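PDB 2B8N: D-glycerate 2-kinase from Thermotoga maritima, which catalyses the ATP-dependent phosphorylation of D-glycerate to 2-phosphoglycerate, a magnesium-requiring step in the breakdown of serine by way of 3-hydroxypyruvate. Local coordinates for residues Asp205-Ile210 and Val255-Ile260; Val129-Ser134 and Ser139-Pro144; Leu341-Ala346 and Gln393-Asn398. One frame throughout, in Å; residues are numbered along the deposited sequence.

The three contacts illustrate how the chemistry of packing follows its place in a fold. Contacts 1 and 2 both touch the six-stranded parallel sheet, contact 1 at its edge strand 255-261 and contact 2 at the interior strand 128-133. They meet where I210 CG2 packs on L133 CD2 at 4.0 Å. Contact 1 is a surface arrangement of aliphatic tips with an aspartate among them, whereas contact 2 is buried and reduces to two phenylalanine rings. Contact 3 is also buried but joins two helices in the other part of the chain, its centre about 35 Å from that of contact 1 and about 38 Å from that of contact 2. No hydrogen bond crosses any of the three.

Contact 1: residues Asp205-Ile210 and Val255-Ile260; sequences DRLDVI and VEIHLI
L207 and I257 meet tip to tip, both methyls of the leucine facing the isoleucine: L207 CD2 lies 3.9 Å from I257 CG2, and L207 CD1 is 4.0 Å from I257 CD1. The γ-methyl I257 CG2 takes part because it stands anti to the backbone N, while CG1 (chi1 -61°) turns beside that nitrogen and carries CD1 to the second leucine methyl. L259, two residues further along the strand and pointing to the same side, adds its CD2 at 4.2 Å from L207 CD2. Its other methyl, CD1, sits 3.7 Å from D205 CB, the aspartate and leucine side chains crossing at a slant. Alternate residues of edge strand 255-261 thus receive a loop that follows strand 193-199, the neighbour to which E256, H258 and I260 are hydrogen-bonded through their backbones in the parallel sheet. W216, further along the same loop, touches both L207 and I257. The carboxylate of D205 borders the same leucine methyl, with OD2 3.8 Å from L259 CD1, and is held by outside partners: OD1 by the hydroxyl of S200 and OD2 by the side-chain amide of N262. R206 O accepts from both V209 N and I210 N, closing a turn that includes L207.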
loop_
_atom_site.group_PDB
_atom_site.type_symbol
_atom_site.label_atom_id
_atom_site.label_comp_id
_atom_site.label_asym_id
_atom_site.label_seq_id
_atom_site.Cartn_x
_atom_site.Cartn_y
_atom_site.Cartn_z
ATOM N N ASP A 205 -8.837 -0.994 1.529
ATOM C CA ASP A 205 -8.989 -0.254 0.276
ATOM C C ASP A 205 -10.028 0.852 0.400
ATOM O O ASP A 205 -10.909 0.976 -0.427
ATOM C CB ASP A 205 -9.331 -1.181 -0.922
ATOM C CG ASP A 205 -8.484 -2.478 -0.970
ATOM O OD1 ASP A 205 -7.230 -2.444 -0.794
ATOM O OD2 ASP A 205 -9.100 -3.545 -1.228
ATOM N N ARG A 206 -9.890 1.674 1.424
ATOM C CA ARG A 206 -10.858 2.713 1.708
ATOM C C ARG A 206 -10.581 3.902 0.800
ATOM O O ARG A 206 -9.582 4.602 0.978
ATOM C CB ARG A 206 -10.703 3.142 3.162
ATOM C CG ARG A 206 -11.264 2.182 4.205
ATOM C CD ARG A 206 -12.623 2.690 4.686
ATOM N NE ARG A 206 -12.503 3.921 5.460
ATOM C CZ ARG A 206 -13.489 4.481 6.160
ATOM N NH1 ARG A 206 -14.702 3.929 6.185
ATOM N NH2 ARG A 206 -13.255 5.602 6.853
ATOM N N LEU A 207 -11.460 4.137 -0.169
ATOM C CA LEU A 207 -11.227 5.170 -1.186
ATOM C C LEU A 207 -11.393 6.596 -0.660
ATOM O O LEU A 207 -10.991 7.536 -1.306
ATOM C CB LEU A 207 -12.142 4.940 -2.398
ATOM C CG LEU A 207 -11.958 3.591 -3.112
ATOM C CD1 LEU A 207 -13.192 3.248 -3.925
ATOM C CD2 LEU A 207 -10.720 3.621 -3.981
ATOM N N ASP A 208 -11.999 6.743 0.512
ATOM C CA ASP A 208 -12.159 8.045 1.139
ATOM C C ASP A 208 -10.894 8.457 1.870
ATOM O O ASP A 208 -10.776 9.596 2.292
ATOM C CB ASP A 208 -13.312 8.012 2.139
ATOM C CG ASP A 208 -13.136 6.937 3.208
ATOM O OD1 ASP A 208 -12.465 5.921 2.937
ATOM O OD2 ASP A 208 -13.685 7.096 4.311
ATOM N N VAL A 209 -9.988 7.500 2.036
ATOM C CA VAL A 209 -8.746 7.664 2.777
ATOM C C VAL A 209 -7.561 7.666 1.815
ATOM O O VAL A 209 -6.614 8.415 2.007
ATOM C CB VAL A 209 -8.580 6.514 3.809
ATOM C CG1 VAL A 209 -7.208 6.550 4.495
ATOM C CG2 VAL A 209 -9.719 6.559 4.828
ATOM N N ILE A 210 -7.600 6.800 0.805
ATOM C CA ILE A 210 -6.536 6.701 -0.183
ATOM C C ILE A 210 -6.338 8.069 -0.833
ATOM O O ILE A 210 -7.242 8.573 -1.506
ATOM C CB ILE A 210 -6.882 5.612 -1.243
ATOM C CG1 ILE A 210 -6.763 4.212 -0.614
ATOM C CG2 ILE A 210 -5.977 5.733 -2.469
ATOM C CD1 ILE A 210 -7.329 3.109 -1.473
ATOM N N VAL A 255 -17.571 9.730 -11.965
ATOM C CA VAL A 255 -16.447 8.876 -11.545
ATOM C C VAL A 255 -16.705 7.376 -11.665
ATOM O O VAL A 255 -17.758 6.888 -11.310
ATOM C CB VAL A 255 -16.082 9.144 -10.082
ATOM C CG1 VAL A 255 -15.015 8.173 -9.612
ATOM C CG2 VAL A 255 -15.605 10.587 -9.896
ATOM N N GLU A 256 -15.711 6.651 -12.146
ATOM C CA GLU A 256 -15.722 5.197 -12.124
ATOM C C GLU A 256 -14.389 4.789 -11.522
ATOM O O GLU A 256 -13.343 5.196 -12.026
ATOM C CB GLU A 256 -15.846 4.612 -13.531
ATOM N N ILE A 257 -14.418 3.994 -10.453
ATOM C CA ILE A 257 -13.184 3.510 -9.829
ATOM C C ILE A 257 -13.040 1.996 -9.910
ATOM O O ILE A 257 -13.992 1.259 -9.632
ATOM C CB ILE A 257 -13.074 3.945 -8.357
ATOM C CG1 ILE A 257 -13.064 5.477 -8.257
ATOM C CG2 ILE A 257 -11.784 3.383 -7.726
ATOM C CD1 ILE A 257 -13.137 6.020 -6.859
ATOM N N HIS A 258 -11.839 1.552 -10.301
ATOM C CA HIS A 258 -11.467 0.138 -10.346
ATOM C C HIS A 258 -10.188 -0.093 -9.536
ATOM O O HIS A 258 -9.192 0.578 -9.736
ATOM C CB HIS A 258 -11.244 -0.291 -11.784
ATOM C CG HIS A 258 -12.329 0.149 -12.708
ATOM N ND1 HIS A 258 -13.416 -0.643 -13.010
ATOM C CD2 HIS A 258 -12.514 1.314 -13.371
ATOM C CE1 HIS A 258 -14.215 0.008 -13.834
ATOM N NE2 HIS A 258 -13.694 1.201 -14.067
ATOM N N LEU A 259 -10.251 -1.042 -8.600
ATOM C CA LEU A 259 -9.095 -1.449 -7.804
ATOM C C LEU A 259 -8.372 -2.502 -8.612
ATOM O O LEU A 259 -8.849 -3.635 -8.699
ATOM C CB LEU A 259 -9.508 -2.038 -6.434
ATOM C CG LEU A 259 -10.105 -1.099 -5.377
ATOM C CD1 LEU A 259 -10.749 -1.895 -4.214
ATOM C CD2 LEU A 259 -9.048 -0.153 -4.862
ATOM N N ILE A 260 -7.234 -2.132 -9.197
ATOM C CA ILE A 260 -6.456 -3.067 -10.012
ATOM C C ILE A 260 -5.387 -3.823 -9.198
ATOM O O ILE A 260 -4.897 -4.857 -9.617
ATOM C CB ILE A 260 -5.852 -2.385 -11.297
ATOM C CG1 ILE A 260 -4.701 -1.444 -10.963
ATOM C CG2 ILE A 260 -6.937 -1.631 -12.054
ATOM C CD1 ILE A 260 -3.989 -0.934 -12.155
#

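Contact 2: residues Val129-Ser134 and Ser139-Pro144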
loop_
_atom_site.group_PDB
_atom_site.type_symbol
_atom_site.label_atom_id
_atom_site.label_comp_id
_atom_site.label_asym_id
_atom_site.label_seq_id
_atom_site.Cartn_x
_atom_site.Cartn_y
_atom_site.Cartn_z
ATOM N N VAL A 129 -10.528 11.508 -18.169
ATOM C CA VAL A 129 -9.267 11.500 -17.440
ATOM C C VAL A 129 -9.024 10.077 -16.922
ATOM O O VAL A 129 -9.894 9.472 -16.252
ATOM C CB VAL A 129 -9.221 12.542 -16.304
ATOM C CG1 VAL A 129 -7.974 12.370 -15.509
ATOM C CG2 VAL A 129 -9.258 13.957 -16.892
ATOM N N LEU A 130 -7.864 9.536 -17.299
ATOM C CA LEU A 130 -7.418 8.237 -16.834
ATOM C C LEU A 130 -6.516 8.463 -15.623
ATOM O O LEU A 130 -5.351 8.845 -15.773
ATOM C CB LEU A 130 -6.678 7.509 -17.972
ATOM C CG LEU A 130 -5.945 6.232 -17.545
ATOM C CD1 LEU A 130 -6.928 5.245 -16.863
ATOM C CD2 LEU A 130 -5.176 5.585 -18.729
ATOM N N PHE A 131 -7.078 8.254 -14.431
ATOM C CA PHE A 131 -6.407 8.592 -13.182
ATOM C C PHE A 131 -5.723 7.370 -12.602
ATOM O O PHE A 131 -6.370 6.504 -12.029
ATOM C CB PHE A 131 -7.426 9.189 -12.217
ATOM C CG PHE A 131 -6.819 9.851 -11.001
ATOM C CD1 PHE A 131 -5.648 10.595 -11.089
ATOM C CD2 PHE A 131 -7.447 9.750 -9.773
ATOM C CE1 PHE A 131 -5.101 11.209 -9.959
ATOM C CE2 PHE A 131 -6.914 10.363 -8.641
ATOM C CZ PHE A 131 -5.737 11.089 -8.735
ATOM N N LEU A 132 -4.406 7.300 -12.774
ATOM C CA LEU A 132 -3.598 6.135 -12.343
ATOM C C LEU A 132 -2.991 6.427 -10.977
ATOM O O LEU A 132 -2.073 7.277 -10.848
ATOM C CB LEU A 132 -2.489 5.840 -13.370
ATOM C CG LEU A 132 -2.959 5.578 -14.801
ATOM C CD1 LEU A 132 -1.799 5.620 -15.783
ATOM C CD2 LEU A 132 -3.694 4.268 -14.903
ATOM N N LEU A 133 -3.512 5.754 -9.955
ATOM C CA LEU A 133 -3.186 6.126 -8.582
ATOM C C LEU A 133 -2.528 4.996 -7.799
ATOM O O LEU A 133 -2.988 3.853 -7.834
ATOM C CB LEU A 133 -4.454 6.616 -7.879
ATOM C CG LEU A 133 -4.365 7.270 -6.498
ATOM C CD1 LEU A 133 -3.483 8.515 -6.457
ATOM C CD2 LEU A 133 -5.775 7.600 -6.031
ATOM N N SER A 134 -1.446 5.343 -7.100
ATOM C CA SER A 134 -0.760 4.456 -6.143
ATOM C C SER A 134 -0.385 5.235 -4.880
ATOM O O SER A 134 -0.721 6.409 -4.767
ATOM C CB SER A 134 0.488 3.816 -6.790
ATOM O OG SER A 134 1.197 4.736 -7.599
ATOM N N SER A 139 0.762 13.197 -0.161
ATOM C CA SER A 139 1.956 14.042 -0.221
ATOM C C SER A 139 2.247 14.559 -1.623
ATOM O O SER A 139 2.668 15.701 -1.773
ATOM C CB SER A 139 3.170 13.261 0.265
ATOM O OG SER A 139 4.239 14.138 0.563
ATOM N N LEU A 140 2.035 13.708 -2.631
ATOM C CA LEU A 140 2.468 13.985 -4.012
ATOM C C LEU A 140 1.436 14.774 -4.831
ATOM O O LEU A 140 1.767 15.289 -5.893
ATOM C CB LEU A 140 2.799 12.685 -4.744
ATOM C CG LEU A 140 4.037 11.863 -4.363
ATOM C CD1 LEU A 140 3.897 10.454 -4.923
ATOM C CD2 LEU A 140 5.315 12.512 -4.873
ATOM N N PHE A 141 0.199 14.855 -4.334
ATOM C CA PHE A 141 -0.898 15.539 -5.003
ATOM C C PHE A 141 -1.511 16.511 -4.018
ATOM O O PHE A 141 -2.213 16.083 -3.106
ATOM C CB PHE A 141 -1.948 14.497 -5.424
ATOM C CG PHE A 141 -2.847 14.934 -6.555
ATOM C CD1 PHE A 141 -2.353 15.659 -7.640
ATOM C CD2 PHE A 141 -4.173 14.557 -6.563
ATOM C CE1 PHE A 141 -3.184 16.049 -8.661
ATOM C CE2 PHE A 141 -5.010 14.920 -7.599
ATOM C CZ PHE A 141 -4.522 15.670 -8.643
ATOM N N GLU A 142 -1.214 17.804 -4.164
ATOM C CA GLU A 142 -1.687 18.822 -3.209
ATOM C C GLU A 142 -1.435 20.255 -3.700
ATOM O O GLU A 142 -0.407 20.554 -4.305
ATOM C CB GLU A 142 -1.033 18.613 -1.827
ATOM C CG GLU A 142 -1.553 19.525 -0.707
ATOM C CD GLU A 142 -3.039 19.343 -0.424
ATOM O OE1 GLU A 142 -3.879 19.927 -1.148
ATOM O OE2 GLU A 142 -3.374 18.614 0.524
ATOM N N LEU A 143 -2.398 21.126 -3.422
ATOM C CA LEU A 143 -2.318 22.564 -3.724
ATOM C C LEU A 143 -3.332 23.249 -2.800
ATOM O O LEU A 143 -4.531 23.099 -3.018
ATOM C CB LEU A 143 -2.670 22.809 -5.193
ATOM C CG LEU A 143 -2.823 24.257 -5.700
ATOM C CD1 LEU A 143 -1.478 24.895 -5.975
ATOM C CD2 LEU A 143 -3.680 24.329 -6.946
ATOM N N PRO A 144 -2.872 23.915 -1.719
ATOM C CA PRO A 144 -3.822 24.566 -0.769
ATOM C C PRO A 144 -4.827 25.524 -1.419
ATOM O O PRO A 144 -4.571 26.047 -2.522
ATOM C CB PRO A 144 -2.903 25.363 0.178
ATOM C CG PRO A 144 -1.541 24.758 0.031
ATOM C CD PRO A 144 -1.467 24.025 -1.284
#
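F131 and F141 lean together at a slant, their ring planes 44° apart and their centroids 5.9 Å from each other. The meeting point is narrow: the tip atom of F131, CZ, approaches CE2 on the flank of the F141 ring at 4.1 Å. Both side chains are extended from their backbones: CG of F131 is anti to the backbone N (chi1 -168°), and F141 adopts much the same form, which carries the two rings toward each other. A third ring joins them, since F185 meets F141 edge-to-face and also contacts F131 with the planes obliquely inclined. F131 belongs to strand 128-133, an interior strand of the parallel sheet, whereas F141 is the first residue to leave helical geometry after the short helix 137-140; the pair therefore packs the strand against the exit of the helix that follows it. P214 and V55 add to the surroundings of F131. Just beyond F141, the buried carboxylate of E142 has several partners: OE1 receives L143 N at 3.0 Å through its anti lone pair, with an N-H...O angle of 140°, and the hydroxyl of S178 also bonds to it, while OE2 forms salt bridges with K181 and R174.

Contact 3: residues Leu341-Ala346 and Gln393-Asn398; sequences LALSAA and QYLKNN
L343 and L395 bring two helices together, with Y394 and S344 as their immediate companions. The branch that does most of the touching is CD2 of L343. With chi1 at -180° its CG extends directly away from the backbone N, and the second torsion sends CD2 against the backbone of the other helix, 4.0 Å from L395 N. The same methyl is 4.1 Å from L395 CB and equally 4.1 Å from Y394 CB, so it settles between the roots of two successive side chains. L395 answers with a similar conformation, its CG likewise trans to N (chi1 -158°), but its CD2 goes past L343 to lie 3.9 Å from S344 CA and 4.0 Å from S344 CB. The serine thus offers carbon to the contact, while its OG is hydrogen-bonded to the carbonyl of R293. In Y394, a chi1 of -77° leads the ring away from L343, which meets the CB alone, and the phenol OH binds E389. Helix 391-396 ends in a Schellman motif, with N398 N bonded to L395 O and D399 N to Y394 O, N398 having positive phi. Within the range assigned to the MOFRL family, helix 337-348 has A342 and A345 on strand 355-361, L341 and S344 against helix 292-309, and L343 toward helices 391-396 and 400-406, where A403 touches both L343 and Y394.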
loop_
_atom_site.group_PDB
_atom_site.type_symbol
_atom_site.label_atom_id
_atom_site.label_comp_id
_atom_site.label_asym_id
_atom_site.label_seq_id
_atom_site.Cartn_x
_atom_site.Cartn_y
_atom_site.Cartn_z
ATOM N N LEU A 341 7.088 -11.527 12.512
ATOM C CA LEU A 341 6.071 -12.554 12.336
ATOM C C LEU A 341 6.753 -13.911 12.027
ATOM O O LEU A 341 6.416 -14.923 12.642
ATOM C CB LEU A 341 5.094 -12.132 11.239
ATOM C CG LEU A 341 3.812 -12.934 11.042
ATOM C CD1 LEU A 341 2.737 -12.103 10.359
ATOM C CD2 LEU A 341 4.051 -14.232 10.250
ATOM N N ALA A 342 7.740 -13.906 11.121
ATOM C CA ALA A 342 8.496 -15.124 10.774
ATOM C C ALA A 342 9.341 -15.650 11.936
ATOM O O ALA A 342 9.295 -16.826 12.240
ATOM C CB ALA A 342 9.384 -14.858 9.581
ATOM N N LEU A 343 10.104 -14.768 12.595
ATOM C CA LEU A 343 10.893 -15.159 13.787
ATOM C C LEU A 343 10.078 -15.741 14.961
ATOM O O LEU A 343 10.535 -16.641 15.662
ATOM C CB LEU A 343 11.693 -13.970 14.326
ATOM C CG LEU A 343 12.547 -14.303 15.563
ATOM C CD1 LEU A 343 13.490 -15.463 15.300
ATOM C CD2 LEU A 343 13.353 -13.116 15.978
ATOM N N SER A 344 8.918 -15.166 15.219
ATOM C CA SER A 344 8.034 -15.661 16.267
ATOM C C SER A 344 7.508 -17.053 15.904
ATOM O O SER A 344 7.492 -17.957 16.749
ATOM C CB SER A 344 6.866 -14.700 16.480
ATOM O OG SER A 344 5.940 -15.187 17.423
ATOM N N ALA A 345 7.120 -17.217 14.633
ATOM C CA ALA A 345 6.632 -18.489 14.120
ATOM C C ALA A 345 7.701 -19.578 14.212
ATOM O O ALA A 345 7.411 -20.695 14.625
ATOM C CB ALA A 345 6.154 -18.336 12.703
ATOM N N ALA A 346 8.937 -19.260 13.840
ATOM C CA ALA A 346 10.001 -20.270 13.893
ATOM C C ALA A 346 10.191 -20.830 15.309
ATOM O O ALA A 346 10.484 -22.017 15.482
ATOM C CB ALA A 346 11.277 -19.710 13.398
ATOM N N GLN A 393 15.414 -13.418 22.787
ATOM C CA GLN A 393 16.139 -12.184 23.044
ATOM C C GLN A 393 16.184 -11.267 21.800
ATOM O O GLN A 393 16.123 -10.036 21.935
ATOM C CB GLN A 393 17.542 -12.505 23.585
ATOM C CG GLN A 393 18.039 -11.540 24.649
ATOM C CD GLN A 393 17.118 -11.484 25.869
ATOM O OE1 GLN A 393 16.629 -10.415 26.247
ATOM N NE2 GLN A 393 16.863 -12.645 26.477
ATOM N N TYR A 394 16.270 -11.849 20.599
ATOM C CA TYR A 394 16.243 -11.051 19.357
ATOM C C TYR A 394 14.878 -10.430 19.157
ATOM O O TYR A 394 14.753 -9.288 18.732
ATOM C CB TYR A 394 16.628 -11.893 18.133
ATOM C CG TYR A 394 18.108 -12.102 18.087
ATOM C CD1 TYR A 394 18.953 -11.086 17.676
ATOM C CD2 TYR A 394 18.673 -13.281 18.523
ATOM C CE1 TYR A 394 20.312 -11.253 17.670
ATOM C CE2 TYR A 394 20.028 -13.453 18.519
ATOM C CZ TYR A 394 20.845 -12.444 18.090
ATOM O OH TYR A 394 22.213 -12.630 18.089
ATOM N N LEU A 395 13.854 -11.194 19.497
ATOM C CA LEU A 395 12.492 -10.729 19.388
ATOM C C LEU A 395 12.228 -9.664 20.465
ATOM O O LEU A 395 11.750 -8.576 20.165
ATOM C CB LEU A 395 11.540 -11.923 19.476
ATOM C CG LEU A 395 10.112 -11.860 18.923
ATOM C CD1 LEU A 395 9.946 -11.313 17.486
ATOM C CD2 LEU A 395 9.530 -13.260 19.018
ATOM N N LYS A 396 12.595 -9.937 21.709
ATOM C CA LYS A 396 12.379 -8.953 22.782
ATOM C C LYS A 396 13.005 -7.609 22.424
ATOM O O LYS A 396 12.486 -6.558 22.769
ATOM C CB LYS A 396 12.942 -9.446 24.134
ATOM C CG LYS A 396 12.842 -8.392 25.295
ATOM C CD LYS A 396 13.445 -8.860 26.629
ATOM C CE LYS A 396 12.659 -10.004 27.243
ATOM N NZ LYS A 396 13.091 -10.257 28.641
ATOM N N ASN A 397 14.125 -7.649 21.727
ATOM C CA ASN A 397 14.877 -6.444 21.420
ATOM C C ASN A 397 14.522 -5.839 20.052
ATOM O O ASN A 397 15.159 -4.872 19.623
ATOM C CB ASN A 397 16.366 -6.776 21.508
ATOM C CG ASN A 397 17.219 -5.568 21.768
ATOM O OD1 ASN A 397 17.000 -4.824 22.728
ATOM N ND2 ASN A 397 18.226 -5.374 20.925
ATOM N N ASN A 398 13.507 -6.392 19.385
ATOM C CA ASN A 398 13.087 -5.935 18.050
ATOM C C ASN A 398 14.248 -5.978 17.020
ATOM O O ASN A 398 14.456 -5.058 16.218
ATOM C CB ASN A 398 12.431 -4.540 18.129
ATOM C CG ASN A 398 11.127 -4.538 18.918
ATOM O OD1 ASN A 398 11.027 -3.912 19.972
ATOM N ND2 ASN A 398 10.125 -5.231 18.407
#